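Local coordinates for LPXTG cell wall anchor domain-containing protein (Lactobacillus rhamnosus, PDB 7CBS), which forms the basal subunit of the adhesive SpaCBA pilus and probably helps anchor the sortase-assembled fibre to the cell wall, at residues 154-157 and 158-162. Sequence-based numbering, arbitrary orientation.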
loop_
_atom_site.group_PDB
_atom_site.type_symbol
_atom_site.label_atom_id
_atom_site.label_comp_id
_atom_site.label_asym_id
_atom_site.label_seq_id
_atom_site.Cartn_x
_atom_site.Cartn_y
_atom_site.Cartn_z
ATOM N N VAL A 154 -12.096 -4.842 -10.944
ATOM C CA VAL A 154 -11.154 -3.685 -10.951
ATOM C C VAL A 154 -9.920 -4.073 -11.768
ATOM O O VAL A 154 -9.325 -5.135 -11.472
ATOM C CB VAL A 154 -10.765 -3.268 -9.521
ATOM C CG1 VAL A 154 -9.881 -2.027 -9.512
ATOM C CG2 VAL A 154 -11.991 -3.074 -8.646
ATOM N N VAL A 155 -9.557 -3.237 -12.741
ATOM C CA VAL A 155 -8.364 -3.420 -13.613
ATOM C C VAL A 155 -7.243 -2.515 -13.095
ATOM O O VAL A 155 -7.501 -1.318 -12.861
ATOM C CB VAL A 155 -8.708 -3.119 -15.085
ATOM C CG1 VAL A 155 -7.516 -3.361 -15.996
ATOM C CG2 VAL A 155 -9.920 -3.924 -15.554
ATOM N N MET A 156 -6.046 -3.072 -12.912
ATOM C CA MET A 156 -4.838 -2.316 -12.499
ATOM C C MET A 156 -4.287 -1.583 -13.725
ATOM O O MET A 156 -3.294 -2.050 -14.313
ATOM C CB MET A 156 -3.794 -3.251 -11.878
ATOM C CG MET A 156 -4.290 -3.926 -10.608
ATOM S SD MET A 156 -4.663 -2.741 -9.282
ATOM C CE MET A 156 -6.304 -3.279 -8.786
ATOM N N SER A 157 -4.956 -0.492 -14.102
ATOM C CA SER A 157 -4.720 0.302 -15.339
ATOM C C SER A 157 -3.343 0.984 -15.293
ATOM O O SER A 157 -2.658 0.884 -14.260
ATOM C CB SER A 157 -5.824 1.305 -15.545
ATOM O OG SER A 157 -6.051 2.046 -14.358
ATOM N N SER A 158 -2.969 1.646 -16.388
ATOM C CA SER A 158 -1.659 2.329 -16.595
ATOM C C SER A 158 -1.314 3.218 -15.393
ATOM O O SER A 158 -0.176 3.116 -14.904
ATOM C CB SER A 158 -1.639 3.107 -17.895
ATOM O OG SER A 158 -1.479 4.510 -17.707
ATOM N N ASN A 159 -2.260 4.052 -14.946
ATOM C CA ASN A 159 -2.084 5.029 -13.833
ATOM C C ASN A 159 -1.599 4.299 -12.576
ATOM O O ASN A 159 -0.699 4.834 -11.885
ATOM C CB ASN A 159 -3.376 5.795 -13.543
ATOM C CG ASN A 159 -3.210 6.848 -12.470
ATOM O OD1 ASN A 159 -2.383 7.750 -12.601
ATOM N ND2 ASN A 159 -3.994 6.745 -11.410
ATOM N N LEU A 160 -2.174 3.127 -12.297
ATOM C CA LEU A 160 -1.871 2.295 -11.104
ATOM C C LEU A 160 -0.537 1.563 -11.301
ATOM O O LEU A 160 0.233 1.474 -10.318
ATOM C CB LEU A 160 -3.028 1.314 -10.872
ATOM C CG LEU A 160 -4.324 1.943 -10.371
ATOM C CD1 LEU A 160 -5.511 1.018 -10.597
ATOM C CD2 LEU A 160 -4.192 2.299 -8.899
ATOM N N GLN A 161 -0.265 1.076 -12.522
ATOM C CA GLN A 161 1.015 0.413 -12.890
ATOM C C GLN A 161 2.183 1.392 -12.692
ATOM O O GLN A 161 3.317 0.916 -12.435
ATOM C CB GLN A 161 0.983 -0.086 -14.339
ATOM C CG GLN A 161 -0.071 -1.151 -14.618
ATOM C CD GLN A 161 0.155 -2.416 -13.827
ATOM O OE1 GLN A 161 1.286 -2.815 -13.561
ATOM N NE2 GLN A 161 -0.932 -3.067 -13.439
ATOM N N HIS A 162 1.916 2.702 -12.804
ATOM C CA HIS A 162 2.926 3.793 -12.784
ATOM C C HIS A 162 3.177 4.290 -11.352
ATOM O O HIS A 162 4.140 5.063 -11.170
ATOM C CB HIS A 162 2.496 4.923 -13.732
ATOM C CG HIS A 162 2.624 4.546 -15.172
ATOM N ND1 HIS A 162 3.733 3.864 -15.646
ATOM C CD2 HIS A 162 1.814 4.723 -16.231
ATOM C CE1 HIS A 162 3.594 3.640 -16.935
ATOM N NE2 HIS A 162 2.425 4.153 -17.317
#
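Q161 reaches back from the short helix 158-161 to the turn just ahead of it, where its NE2 donates to M156 O over 2.7 Å. The bond is nearly straight at the hydrogen, 171°. The acceptor lies almost in the amide plane of Q161, whereas the donor approaches M156 O tilted 31° from the carbonyl plane. A bend about the CB-CG bond (chi2 -63°) folds the amide back over the turn, and Q161 CG itself passes 3.3 Å from S157 O. The same NE2 also bonds to L126 O of strand 118-128, so this one side-chain nitrogen links the turn to the sheet.

S157 stands at the N-cap position, but its hydroxyl makes no capping bond; here the contribution of S157 comes from its carbonyl. S157 O receives Q161 N at 3.0 Å, in the carbonyl plane, as the first i to i+4 bond of the helix, and a weak, bent bond from L160 N.

L160 directs its CB toward the preceding turn. Its CD1 lies 3.9 Å from M156 CA and 4.1 Å from M156 SD, the two side chains crossing at a slant, while the M156 chain, bent at chi2 and chi3, is buried against A133 and Y135. Both also touch I168 of strand 167-170 and L126.

M156 centres an inverse gamma turn, with a weak bond from S157 N to V155 O, by which strand 152-155 gives way to the helix. The chemistry implies a two-sided junction: L160 and M156 bury an apolar side against the sheet, while the Q161 amide satisfies M156 O and probably helps hold the helix start against the strand end.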